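PDB 2OKX: rhamnosidase B from Bacillus sp., which probably hydrolyses alpha-L-rhamnosidic linkages in rhamnose-containing glycosides with inversion at the anomeric carbon, as a member of glycoside hydrolase family 78. Local coordinates for residues 451-456 and 486-491; 685-690 and 794-799; 244-249 and 303-308; 652-657 and 707-712. All coordinates share one frame; numbering follows the deposited sequence.

Contact 1: 451-456 and 486-491; sequences IGFELE and FRYICR
The ring of Phe-453 is the main bump of this contact, pushed edge first into a hollow floored by Tyr-488 and flanked by Phe-486. Its leading atom, Phe-453 CZ, sits 3.6 Å from Tyr-488 CD2, above one face of the tyrosine ring and displaced toward the rim. With ring centroids 5.2 Å apart and planes at 83°, the pair is a T-shaped stack. The neighbouring Phe-453 CE1 lies 3.9 Å from Phe-486 CZ, closing one flank. Phe-453 CG stands between its backbone N and carbonyl carbon (chi1 65°), and this torsion brings the ring edge toward Tyr-488. Farther along, Ile-451 CG2 abuts the edge of Phe-486, 3.8 Å from CE1. At the other end, Leu-455 CD1 rests 3.9 Å from Cys-490 SG. The axes of the two short segments come no closer than 10.9 Å, at 20°, a spacing of packed layers rather than of neighbours in one sheet. The contact therefore packs two sheets against each other, both segments lying in the concanavalin-like region: strand 450-457 pairs with 493-498 and 520-528, while 485-489 pairs with 462-472 and with 153-155 in the facing layer.

Contact 2: 685-690 and 794-799; sequences APIDQP and AFVQIG
Two loops of the six-hairpin glycosidase domain, an alpha barrel, meet where Val-796 is pressed against Ala-685, Pro-686 and Ile-687. Both methyls of the valine are used. Val-796 CG1, opposite the backbone N (chi1 172°), lies 3.8 Å from Pro-686 CD. The same methyl also touches Ala-685 CB, with Ile-687 CG1 a looser neighbour. The other branch, Val-796 CG2, rests 3.6 Å from the carbonyl O of Pro-686. Ala-685 CB also reaches 3.6 Å from Gln-797 O, beside Gly-799, whose CA comes within 5.1 Å of the Ala-685 CA. Across the two loops the evidence is thus van der Waals contact alone. A side-chain bond within the second loop runs from Gln-797 NE2 to Phe-795 O, at 2.8 Å with an N-H...O angle of 144°, approaching from above the carbonyl plane. This turns the amide back along its own loop, while Gln-797 OE1 and Ile-798 N bind a glycerol, probably from the crystallisation liquor. Loop 685-690 follows helix 647-665 at some distance and precedes strand 694-695, whereas loop 794-799, after helix 778-789, leads directly into helix 801-813; Gln-765 of helix 764-772 touches Ala-685 and Ile-687.

Contact 3: 244-249 and 303-308; sequences GYVATI and VDITSS
Asp-304 OD2, beside the Gly-244 carbonyl, is gripped twice by Thr-306: the hydroxyl OG1 reaches its syn lone pair at 2.8 Å, and the backbone N of Thr-306 meets OD2 at 2.9 Å from above the carboxylate plane. The second bond closes an Asx turn. Thr-306 OG1 accepts from Gly-244 N at 3.2 Å, so this hydroxyl links the carboxylate to the neighbouring strand. Gly-244 O accepts from Ile-305 N at 3.0 Å. Beyond it runs an antiparallel ladder in which Val-246 and Val-303 form a hydrogen-bonded pair: Val-246 N donates to Val-303 O, and Val-303 N returns a nearly straight bond (176°) to Val-246 O, both at 2.9 Å. Tyr-245 and Asp-304 form the non-hydrogen-bonded pair, Tyr-245 CD2 lying 3.5 Å from Asp-304 CA; the Tyr-245 hydroxyl is bonded to Tyr-364 O. On the face bearing Val-246 and Val-303, Val-246 CG2 packs 3.7 Å from Ile-305 CG2 of the turn. The other oxygen, Asp-304 OD1, bonds Ser-269 OG and Tyr-364 OH. Donors to both oxygens would favour ionised Asp-304, though burial and the close Gly-244 O act against it; the bonding is consistent with fixing the turn where strand pairing ends.

Contact 4: 652-657 and 707-712; sequences RIWPAV and RDSRAL
Leu-712 projects from helix 707-712 against helix 652-657 and touches three residues in turn. Its CB lies 4.3 Å from Trp-654 CE3, at an angle to the indole that is neither over a face nor at an edge. From there CG turns away from the carbonyl carbon of its own residue (chi1 -68°), and the two methyls part. Leu-712 CD1 meets Val-657 CG2 at 3.8 Å, the side chains crossing at about a right angle, while Leu-712 CD2 approaches Ile-653 CG2 at the looser distance of 4.2 Å. The branched tip is thus held between residues one helical turn apart. One turn back, Ser-709 makes a smaller contact. Its CB lies in the plane of the Trp-654 ring, 4.0 Å from CZ3, and 4.1 Å from Val-657 CG1; its backbone O comes within 3.4 Å of Trp-654 CZ3, an oblique approach. The serine hydroxyl is turned back to its own helix, bonding Leu-706 O, and Trp-654 NE1 is bonded to Glu-721 OE1, so the polar ends of both residues are satisfied outside this apolar seam. The axes of the two segments approach to 10.1 Å and run roughly antiparallel (153°). Pro-655 lies at a kink in 652-657, where the N atoms of 655 and 656 lack bonds to the preceding turn. Around the pair, Phe-725 of helix 723-739 touches both Trp-654 and Ser-709, whereas helix 627-644 covers Ile-653 through Trp-633 and Leu-712 through Cys-637.

Contacts 1, 3 and 4 are buried, whereas contact 2 is only partly so, with Pro-686 exposed. Their chemistry follows their place. Contact 3 is pairing within one sheet and carries hydrogen bonds between its strands; contacts 1, 2 and 4 have none between their segments and rest on side-chain packing: largely aromatic between sheets, aliphatic between loops, and mixed between helices. Contacts 2 and 4 share the six-hairpin domain and alternate along the chain, yet their centres lie about 31 Å apart. Helix 647-665 carries part of contact 4 and precedes the loop 685-690 of contact 2. Contacts 1 and 3 belong to separate beta domains, and contact 1 lies across the chain's centre from contacts 2 and 4.

Contact 1: 451-456 and 486-491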
loop_
_atom_site.group_PDB
_atom_site.type_symbol
_atom_site.label_atom_id
_atom_site.label_comp_id
_atom_site.label_asym_id
_atom_site.label_seq_id
_atom_site.Cartn_x
_atom_site.Cartn_y
_atom_site.Cartn_z
ATOM N N ILE A 451 14.394 5.016 -4.897
ATOM C CA ILE A 451 15.709 5.228 -4.313
ATOM C C ILE A 451 16.757 5.299 -5.411
ATOM O O ILE A 451 16.745 4.498 -6.349
ATOM C CB ILE A 451 16.069 4.079 -3.351
ATOM C CG1 ILE A 451 15.094 4.077 -2.171
ATOM C CG2 ILE A 451 17.516 4.216 -2.878
ATOM C CD1 ILE A 451 15.185 2.835 -1.309
ATOM N N GLY A 452 17.655 6.270 -5.291
ATOM C CA GLY A 452 18.703 6.431 -6.279
ATOM C C GLY A 452 20.022 6.787 -5.631
ATOM O O GLY A 452 20.066 7.276 -4.501
ATOM N N PHE A 453 21.111 6.529 -6.343
ATOM C CA PHE A 453 22.427 6.854 -5.825
ATOM C C PHE A 453 23.455 6.884 -6.945
ATOM O O PHE A 453 23.192 6.448 -8.066
ATOM C CB PHE A 453 22.867 5.835 -4.766
ATOM C CG PHE A 453 23.058 4.437 -5.302
ATOM C CD1 PHE A 453 22.038 3.497 -5.211
ATOM C CD2 PHE A 453 24.259 4.064 -5.904
ATOM C CE1 PHE A 453 22.210 2.201 -5.709
ATOM C CE2 PHE A 453 24.443 2.771 -6.408
ATOM C CZ PHE A 453 23.416 1.839 -6.309
ATOM N N GLU A 454 24.618 7.431 -6.624
ATOM C CA GLU A 454 25.740 7.508 -7.546
ATOM C C GLU A 454 26.953 7.297 -6.665
ATOM O O GLU A 454 27.061 7.896 -5.592
ATOM C CB GLU A 454 25.818 8.873 -8.233
ATOM C CG GLU A 454 27.036 9.010 -9.137
ATOM C CD GLU A 454 27.024 10.278 -9.964
ATOM O OE1 GLU A 454 28.058 10.582 -10.588
ATOM O OE2 GLU A 454 25.983 10.966 -9.999
ATOM N N LEU A 455 27.861 6.435 -7.102
ATOM C CA LEU A 455 29.039 6.147 -6.304
ATOM C C LEU A 455 30.171 5.543 -7.126
ATOM O O LEU A 455 29.995 5.193 -8.292
ATOM C CB LEU A 455 28.660 5.177 -5.176
ATOM C CG LEU A 455 28.020 3.842 -5.598
ATOM C CD1 LEU A 455 29.077 2.910 -6.190
ATOM C CD2 LEU A 455 27.370 3.175 -4.387
ATOM N N GLU A 456 31.334 5.440 -6.494
ATOM C CA GLU A 456 32.514 4.835 -7.103
ATOM C C GLU A 456 32.880 3.716 -6.146
ATOM O O GLU A 456 32.928 3.932 -4.939
ATOM C CB GLU A 456 33.686 5.817 -7.165
ATOM C CG GLU A 456 33.450 7.045 -8.005
ATOM C CD GLU A 456 34.669 7.943 -8.045
ATOM O OE1 GLU A 456 34.503 9.173 -7.944
ATOM O OE2 GLU A 456 35.793 7.419 -8.182
ATOM N N PHE A 486 16.504 -3.858 -1.741
ATOM C CA PHE A 486 17.128 -4.161 -3.016
ATOM C C PHE A 486 18.616 -4.334 -2.748
ATOM O O PHE A 486 19.152 -3.806 -1.769
ATOM C CB PHE A 486 16.852 -3.090 -4.098
ATOM C CG PHE A 486 17.689 -1.836 -3.997
ATOM C CD1 PHE A 486 17.072 -0.597 -3.840
ATOM C CD2 PHE A 486 19.077 -1.876 -4.136
ATOM C CE1 PHE A 486 17.820 0.581 -3.828
ATOM C CE2 PHE A 486 19.833 -0.701 -4.124
ATOM C CZ PHE A 486 19.202 0.527 -3.970
ATOM N N ARG A 487 19.265 -5.141 -3.573
ATOM C CA ARG A 487 20.698 -5.337 -3.456
ATOM C C ARG A 487 21.269 -4.983 -4.811
ATOM O O ARG A 487 20.746 -5.401 -5.845
ATOM C CB ARG A 487 21.062 -6.784 -3.115
ATOM C CG ARG A 487 22.548 -7.092 -3.368
ATOM C CD ARG A 487 22.990 -8.367 -2.683
ATOM N NE ARG A 487 23.004 -8.216 -1.234
ATOM C CZ ARG A 487 23.314 -9.189 -0.385
ATOM N NH1 ARG A 487 23.638 -10.393 -0.843
ATOM N NH2 ARG A 487 23.305 -8.959 0.922
ATOM N N TYR A 488 22.337 -4.201 -4.796
ATOM C CA TYR A 488 23.002 -3.773 -6.013
ATOM C C TYR A 488 24.461 -4.178 -5.871
ATOM O O TYR A 488 25.112 -3.843 -4.879
ATOM C CB TYR A 488 22.899 -2.252 -6.153
ATOM C CG TYR A 488 23.610 -1.682 -7.359
ATOM C CD1 TYR A 488 22.945 -1.515 -8.574
ATOM C CD2 TYR A 488 24.952 -1.306 -7.282
ATOM C CE1 TYR A 488 23.598 -0.981 -9.682
ATOM C CE2 TYR A 488 25.617 -0.774 -8.385
ATOM C CZ TYR A 488 24.935 -0.614 -9.577
ATOM O OH TYR A 488 25.593 -0.084 -10.662
ATOM N N ILE A 489 24.961 -4.926 -6.849
ATOM C CA ILE A 489 26.349 -5.370 -6.837
ATOM C C ILE A 489 27.077 -4.520 -7.871
ATOM O O ILE A 489 26.712 -4.497 -9.045
ATOM C CB ILE A 489 26.457 -6.863 -7.193
ATOM C CG1 ILE A 489 25.541 -7.674 -6.271
ATOM C CG2 ILE A 489 27.896 -7.334 -7.022
ATOM C CD1 ILE A 489 25.349 -9.115 -6.692
ATOM N N CYS A 490 28.107 -3.825 -7.412
ATOM C CA CYS A 490 28.877 -2.905 -8.241
ATOM C C CYS A 490 29.773 -3.427 -9.349
ATOM O O CYS A 490 30.393 -4.481 -9.231
ATOM C CB CYS A 490 29.744 -2.029 -7.344
ATOM S SG CYS A 490 28.807 -1.009 -6.201
ATOM N N ARG A 491 29.826 -2.656 -10.428
ATOM C CA ARG A 491 30.713 -2.959 -11.536
ATOM C C ARG A 491 31.893 -2.088 -11.116
ATOM O O ARG A 491 31.801 -1.377 -10.114
ATOM C CB ARG A 491 30.139 -2.475 -12.871
ATOM C CG ARG A 491 30.001 -0.963 -13.004
ATOM C CD ARG A 491 29.823 -0.573 -14.465
ATOM N NE ARG A 491 28.636 -1.199 -15.040
ATOM C CZ ARG A 491 27.408 -0.702 -14.937
ATOM N NH1 ARG A 491 27.204 0.440 -14.289
ATOM N NH2 ARG A 491 26.380 -1.359 -15.461
#

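Contact 2: 685-690 and 794-799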
loop_
_atom_site.group_PDB
_atom_site.type_symbol
_atom_site.label_atom_id
_atom_site.label_comp_id
_atom_site.label_asym_id
_atom_site.label_seq_id
_atom_site.Cartn_x
_atom_site.Cartn_y
_atom_site.Cartn_z
ATOM N N ALA A 685 -10.311 -3.109 16.519
ATOM C CA ALA A 685 -10.548 -3.105 17.956
ATOM C C ALA A 685 -11.370 -4.338 18.318
ATOM O O ALA A 685 -11.979 -4.954 17.446
ATOM C CB ALA A 685 -11.293 -1.839 18.356
ATOM N N PRO A 686 -11.399 -4.705 19.612
ATOM C CA PRO A 686 -12.129 -5.861 20.146
ATOM C C PRO A 686 -13.644 -5.836 19.943
ATOM O O PRO A 686 -14.393 -6.297 20.804
ATOM C CB PRO A 686 -11.763 -5.847 21.630
ATOM C CG PRO A 686 -10.423 -5.202 21.648
ATOM C CD PRO A 686 -10.604 -4.069 20.675
ATOM N N ILE A 687 -14.092 -5.288 18.817
ATOM C CA ILE A 687 -15.517 -5.233 18.506
ATOM C C ILE A 687 -15.986 -6.658 18.229
ATOM O O ILE A 687 -15.272 -7.434 17.594
ATOM C CB ILE A 687 -15.790 -4.391 17.234
ATOM C CG1 ILE A 687 -15.493 -2.916 17.503
ATOM C CG2 ILE A 687 -17.234 -4.577 16.779
ATOM C CD1 ILE A 687 -15.627 -2.044 16.273
ATOM N N ASP A 688 -17.177 -7.009 18.704
ATOM C CA ASP A 688 -17.691 -8.348 18.453
ATOM C C ASP A 688 -18.293 -8.317 17.052
ATOM O O ASP A 688 -19.503 -8.167 16.870
ATOM C CB ASP A 688 -18.740 -8.731 19.505
ATOM C CG ASP A 688 -19.011 -10.228 19.540
ATOM O OD1 ASP A 688 -18.146 -11.004 19.082
ATOM O OD2 ASP A 688 -20.083 -10.628 20.040
ATOM N N GLN A 689 -17.418 -8.440 16.060
ATOM C CA GLN A 689 -17.813 -8.406 14.659
ATOM C C GLN A 689 -17.370 -9.701 13.981
ATOM O O GLN A 689 -16.482 -9.701 13.127
ATOM C CB GLN A 689 -17.173 -7.183 13.983
ATOM C CG GLN A 689 -15.649 -7.149 14.071
ATOM C CD GLN A 689 -15.054 -5.784 13.745
ATOM O OE1 GLN A 689 -15.578 -5.044 12.910
ATOM N NE2 GLN A 689 -13.941 -5.455 14.395
ATOM N N PRO A 690 -17.996 -10.827 14.353
ATOM C CA PRO A 690 -17.659 -12.135 13.780
ATOM C C PRO A 690 -18.011 -12.250 12.303
ATOM O O PRO A 690 -18.912 -11.573 11.812
ATOM C CB PRO A 690 -18.470 -13.096 14.639
ATOM C CG PRO A 690 -19.721 -12.304 14.897
ATOM C CD PRO A 690 -19.165 -10.935 15.245
ATOM N N ALA A 794 -16.131 1.070 29.940
ATOM C CA ALA A 794 -16.416 -0.360 29.872
ATOM C C ALA A 794 -16.643 -0.786 28.428
ATOM O O ALA A 794 -16.496 -1.962 28.084
ATOM C CB ALA A 794 -17.642 -0.693 30.710
ATOM N N PHE A 795 -17.011 0.175 27.588
ATOM C CA PHE A 795 -17.247 -0.097 26.176
ATOM C C PHE A 795 -15.924 -0.283 25.451
ATOM O O PHE A 795 -14.885 0.200 25.907
ATOM C CB PHE A 795 -17.987 1.067 25.509
ATOM C CG PHE A 795 -19.465 1.097 25.774
ATOM C CD1 PHE A 795 -20.281 1.983 25.074
ATOM C CD2 PHE A 795 -20.046 0.254 26.715
ATOM C CE1 PHE A 795 -21.652 2.029 25.304
ATOM C CE2 PHE A 795 -21.418 0.294 26.952
ATOM C CZ PHE A 795 -22.222 1.183 26.245
ATOM N N VAL A 796 -15.967 -0.990 24.328
ATOM C CA VAL A 796 -14.770 -1.180 23.521
ATOM C C VAL A 796 -14.482 0.229 23.007
ATOM O O VAL A 796 -15.409 0.959 22.665
ATOM C CB VAL A 796 -15.038 -2.128 22.326
ATOM C CG1 VAL A 796 -13.837 -2.147 21.391
ATOM C CG2 VAL A 796 -15.321 -3.535 22.836
ATOM N N GLN A 797 -13.211 0.617 22.964
ATOM C CA GLN A 797 -12.844 1.955 22.512
ATOM C C GLN A 797 -12.389 2.002 21.054
ATOM O O GLN A 797 -12.080 0.967 20.457
ATOM C CB GLN A 797 -11.739 2.517 23.409
ATOM C CG GLN A 797 -12.103 2.577 24.890
ATOM C CD GLN A 797 -13.300 3.473 25.165
ATOM O OE1 GLN A 797 -13.330 4.629 24.752
ATOM N NE2 GLN A 797 -14.291 2.940 25.873
ATOM N N ILE A 798 -12.352 3.209 20.489
ATOM C CA ILE A 798 -11.925 3.408 19.106
ATOM C C ILE A 798 -10.462 2.996 18.986
ATOM O O ILE A 798 -9.620 3.438 19.771
ATOM C CB ILE A 798 -12.089 4.888 18.685
ATOM C CG1 ILE A 798 -13.579 5.245 18.632
ATOM C CG2 ILE A 798 -11.431 5.127 17.326
ATOM C CD1 ILE A 798 -13.852 6.681 18.241
ATOM N N GLY A 799 -10.159 2.156 18.000
ATOM C CA GLY A 799 -8.795 1.683 17.844
ATOM C C GLY A 799 -7.952 2.268 16.727
ATOM O O GLY A 799 -6.779 1.919 16.602
#

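Contact 3: 244-249 and 303-308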
loop_
_atom_site.group_PDB
_atom_site.type_symbol
_atom_site.label_atom_id
_atom_site.label_comp_id
_atom_site.label_asym_id
_atom_site.label_seq_id
_atom_site.Cartn_x
_atom_site.Cartn_y
_atom_site.Cartn_z
ATOM N N GLY A 244 2.922 -28.763 5.767
ATOM C CA GLY A 244 4.186 -29.368 5.400
ATOM C C GLY A 244 5.360 -28.798 6.164
ATOM O O GLY A 244 5.184 -28.048 7.129
ATOM N N TYR A 245 6.566 -29.152 5.731
ATOM C CA TYR A 245 7.781 -28.681 6.388
ATOM C C TYR A 245 8.828 -28.211 5.395
ATOM O O TYR A 245 8.721 -28.437 4.191
ATOM C CB TYR A 245 8.451 -29.798 7.197
ATOM C CG TYR A 245 7.585 -30.540 8.179
ATOM C CD1 TYR A 245 6.720 -31.548 7.756
ATOM C CD2 TYR A 245 7.655 -30.255 9.540
ATOM C CE1 TYR A 245 5.946 -32.259 8.674
ATOM C CE2 TYR A 245 6.887 -30.955 10.462
ATOM C CZ TYR A 245 6.037 -31.953 10.023
ATOM O OH TYR A 245 5.274 -32.633 10.942
ATOM N N VAL A 246 9.845 -27.549 5.928
ATOM C CA VAL A 246 10.990 -27.131 5.140
ATOM C C VAL A 246 12.056 -28.030 5.740
ATOM O O VAL A 246 12.127 -28.167 6.962
ATOM C CB VAL A 246 11.389 -25.663 5.385
ATOM C CG1 VAL A 246 12.822 -25.433 4.900
ATOM C CG2 VAL A 246 10.442 -24.740 4.638
ATOM N N ALA A 247 12.879 -28.648 4.903
ATOM C CA ALA A 247 13.906 -29.537 5.427
ATOM C C ALA A 247 15.261 -29.348 4.767
ATOM O O ALA A 247 15.354 -29.081 3.568
ATOM C CB ALA A 247 13.458 -30.986 5.283
ATOM N N THR A 248 16.308 -29.492 5.570
ATOM C CA THR A 248 17.670 -29.364 5.084
ATOM C C THR A 248 18.602 -30.146 5.999
ATOM O O THR A 248 18.314 -30.343 7.185
ATOM C CB THR A 248 18.136 -27.890 5.066
ATOM O OG1 THR A 248 19.372 -27.787 4.344
ATOM C CG2 THR A 248 18.347 -27.378 6.487
ATOM N N ILE A 249 19.717 -30.598 5.437
ATOM C CA ILE A 249 20.706 -31.336 6.208
ATOM C C ILE A 249 21.821 -30.376 6.590
ATOM O O ILE A 249 22.487 -29.809 5.723
ATOM C CB ILE A 249 21.314 -32.497 5.394
ATOM C CG1 ILE A 249 20.214 -33.462 4.953
ATOM C CG2 ILE A 249 22.351 -33.228 6.234
ATOM C CD1 ILE A 249 19.490 -34.122 6.106
ATOM N N VAL A 303 11.519 -27.759 9.805
ATOM C CA VAL A 303 10.755 -26.603 10.263
ATOM C C VAL A 303 9.315 -26.745 9.798
ATOM O O VAL A 303 9.050 -26.817 8.600
ATOM C CB VAL A 303 11.332 -25.284 9.690
ATOM C CG1 VAL A 303 10.517 -24.094 10.198
ATOM C CG2 VAL A 303 12.800 -25.136 10.083
ATOM N N ASP A 304 8.385 -26.803 10.740
ATOM C CA ASP A 304 6.975 -26.923 10.382
ATOM C C ASP A 304 6.515 -25.567 9.863
ATOM O O ASP A 304 6.648 -24.563 10.559
ATOM C CB ASP A 304 6.143 -27.322 11.603
ATOM C CG ASP A 304 4.682 -27.579 11.261
ATOM O OD1 ASP A 304 3.922 -27.952 12.172
ATOM O OD2 ASP A 304 4.297 -27.411 10.086
ATOM N N ILE A 305 5.990 -25.538 8.641
ATOM C CA ILE A 305 5.520 -24.292 8.040
ATOM C C ILE A 305 4.013 -24.301 7.788
ATOM O O ILE A 305 3.489 -23.425 7.097
ATOM C CB ILE A 305 6.237 -24.007 6.699
ATOM C CG1 ILE A 305 6.034 -25.182 5.738
ATOM C CG2 ILE A 305 7.718 -23.745 6.948
ATOM C CD1 ILE A 305 6.633 -24.967 4.358
ATOM N N THR A 306 3.327 -25.290 8.355
ATOM C CA THR A 306 1.878 -25.424 8.200
ATOM C C THR A 306 1.208 -24.133 8.652
ATOM O O THR A 306 1.316 -23.749 9.817
ATOM C CB THR A 306 1.346 -26.590 9.043
ATOM O OG1 THR A 306 1.974 -27.805 8.615
ATOM C CG2 THR A 306 -0.164 -26.722 8.890
ATOM N N SER A 307 0.511 -23.472 7.733
ATOM C CA SER A 307 -0.130 -22.205 8.058
ATOM C C SER A 307 -0.860 -21.590 6.875
ATOM O O SER A 307 -0.958 -22.177 5.800
ATOM C CB SER A 307 0.937 -21.208 8.498
ATOM O OG SER A 307 1.858 -20.999 7.433
ATOM N N SER A 308 -1.362 -20.383 7.099
ATOM C CA SER A 308 -2.031 -19.610 6.069
ATOM C C SER A 308 -0.939 -18.677 5.558
ATOM O O SER A 308 -0.154 -18.159 6.345
ATOM C CB SER A 308 -3.173 -18.786 6.669
ATOM O OG SER A 308 -3.804 -18.010 5.665
#

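Contact 4: 652-657 and 707-712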
loop_
_atom_site.group_PDB
_atom_site.type_symbol
_atom_site.label_atom_id
_atom_site.label_comp_id
_atom_site.label_asym_id
_atom_site.label_seq_id
_atom_site.Cartn_x
_atom_site.Cartn_y
_atom_site.Cartn_z
ATOM N N ARG A 652 -23.709 7.985 -14.925
ATOM C CA ARG A 652 -22.850 6.879 -15.331
ATOM C C ARG A 652 -22.660 5.849 -14.228
ATOM O O ARG A 652 -22.604 4.649 -14.496
ATOM C CB ARG A 652 -21.464 7.384 -15.752
ATOM C CG ARG A 652 -21.429 8.221 -17.021
ATOM C CD ARG A 652 -20.000 8.335 -17.534
ATOM N NE ARG A 652 -19.117 9.021 -16.592
ATOM C CZ ARG A 652 -18.987 10.342 -16.515
ATOM N NH1 ARG A 652 -18.163 10.880 -15.626
ATOM N NH2 ARG A 652 -19.670 11.127 -17.339
ATOM N N ILE A 653 -22.566 6.316 -12.986
ATOM C CA ILE A 653 -22.331 5.424 -11.856
ATOM C C ILE A 653 -23.577 4.845 -11.181
ATOM O O ILE A 653 -23.490 3.824 -10.500
ATOM C CB ILE A 653 -21.458 6.134 -10.774
ATOM C CG1 ILE A 653 -20.621 5.103 -10.019
ATOM C CG2 ILE A 653 -22.340 6.901 -9.792
ATOM C CD1 ILE A 653 -19.524 4.492 -10.859
ATOM N N TRP A 654 -24.733 5.482 -11.366
ATOM C CA TRP A 654 -25.961 4.998 -10.728
ATOM C C TRP A 654 -26.221 3.501 -10.895
ATOM O O TRP A 654 -26.502 2.804 -9.919
ATOM C CB TRP A 654 -27.183 5.780 -11.228
ATOM C CG TRP A 654 -28.490 5.154 -10.810
ATOM C CD1 TRP A 654 -29.493 4.727 -11.634
ATOM C CD2 TRP A 654 -28.914 4.845 -9.472
ATOM N NE1 TRP A 654 -30.512 4.170 -10.894
ATOM C CE2 TRP A 654 -30.183 4.229 -9.567
ATOM C CE3 TRP A 654 -28.344 5.028 -8.205
ATOM C CZ2 TRP A 654 -30.894 3.794 -8.440
ATOM C CZ3 TRP A 654 -29.052 4.594 -7.084
ATOM C CH2 TRP A 654 -30.313 3.983 -7.212
ATOM N N PRO A 655 -26.145 2.985 -12.133
ATOM C CA PRO A 655 -26.385 1.554 -12.357
ATOM C C PRO A 655 -25.527 0.644 -11.475
ATOM O O PRO A 655 -26.029 -0.323 -10.897
ATOM C CB PRO A 655 -26.081 1.387 -13.844
ATOM C CG PRO A 655 -26.535 2.696 -14.410
ATOM C CD PRO A 655 -25.969 3.690 -13.414
ATOM N N ALA A 656 -24.236 0.953 -11.370
ATOM C CA ALA A 656 -23.333 0.151 -10.549
ATOM C C ALA A 656 -23.734 0.232 -9.081
ATOM O O ALA A 656 -23.594 -0.738 -8.334
ATOM C CB ALA A 656 -21.893 0.629 -10.727
ATOM N N VAL A 657 -24.230 1.395 -8.668
ATOM C CA VAL A 657 -24.654 1.597 -7.286
ATOM C C VAL A 657 -25.917 0.791 -6.997
ATOM O O VAL A 657 -26.016 0.110 -5.976
ATOM C CB VAL A 657 -24.936 3.092 -7.004
ATOM C CG1 VAL A 657 -25.546 3.258 -5.622
ATOM C CG2 VAL A 657 -23.640 3.891 -7.108
ATOM N N ARG A 707 -30.116 5.083 1.616
ATOM C CA ARG A 707 -30.624 6.448 1.541
ATOM C C ARG A 707 -29.695 7.348 0.728
ATOM O O ARG A 707 -30.149 8.111 -0.127
ATOM C CB ARG A 707 -30.821 7.003 2.952
ATOM C CG ARG A 707 -31.964 6.324 3.686
ATOM C CD ARG A 707 -31.965 6.621 5.168
ATOM N NE ARG A 707 -33.149 6.058 5.814
ATOM C CZ ARG A 707 -33.294 5.924 7.129
ATOM N NH1 ARG A 707 -34.411 5.405 7.620
ATOM N NH2 ARG A 707 -32.321 6.296 7.951
ATOM N N ASP A 708 -28.393 7.251 0.985
ATOM C CA ASP A 708 -27.418 8.056 0.254
ATOM C C ASP A 708 -27.525 7.811 -1.251
ATOM O O ASP A 708 -27.247 8.702 -2.053
ATOM C CB ASP A 708 -25.994 7.725 0.719
ATOM C CG ASP A 708 -25.673 8.295 2.088
ATOM O OD1 ASP A 708 -24.648 7.886 2.675
ATOM O OD2 ASP A 708 -26.435 9.154 2.577
ATOM N N SER A 709 -27.937 6.601 -1.629
ATOM C CA SER A 709 -28.061 6.238 -3.042
ATOM C C SER A 709 -29.057 7.119 -3.796
ATOM O O SER A 709 -28.928 7.320 -5.003
ATOM C CB SER A 709 -28.480 4.771 -3.179
ATOM O OG SER A 709 -29.810 4.572 -2.729
ATOM N N ARG A 710 -30.053 7.637 -3.085
ATOM C CA ARG A 710 -31.053 8.494 -3.711
ATOM C C ARG A 710 -30.406 9.705 -4.373
ATOM O O ARG A 710 -30.761 10.074 -5.494
ATOM C CB ARG A 710 -32.087 8.950 -2.676
ATOM C CG ARG A 710 -33.047 10.026 -3.182
ATOM C CD ARG A 710 -34.365 9.988 -2.425
ATOM N NE ARG A 710 -35.171 8.835 -2.822
ATOM C CZ ARG A 710 -36.298 8.459 -2.225
ATOM N NH1 ARG A 710 -36.956 7.396 -2.665
ATOM N NH2 ARG A 710 -36.763 9.136 -1.183
ATOM N N ALA A 711 -29.449 10.318 -3.678
ATOM C CA ALA A 711 -28.762 11.489 -4.209
ATOM C C ALA A 711 -28.209 11.202 -5.602
ATOM O O ALA A 711 -28.361 12.009 -6.516
ATOM C CB ALA A 711 -27.637 11.914 -3.266
ATOM N N LEU A 712 -27.574 10.047 -5.764
ATOM C CA LEU A 712 -27.007 9.668 -7.055
ATOM C C LEU A 712 -28.106 9.414 -8.076
ATOM O O LEU A 712 -27.997 9.819 -9.235
ATOM C CB LEU A 712 -26.135 8.420 -6.900
ATOM C CG LEU A 712 -24.853 8.654 -6.095
ATOM C CD1 LEU A 712 -24.226 7.328 -5.697
ATOM C CD2 LEU A 712 -23.891 9.486 -6.925
#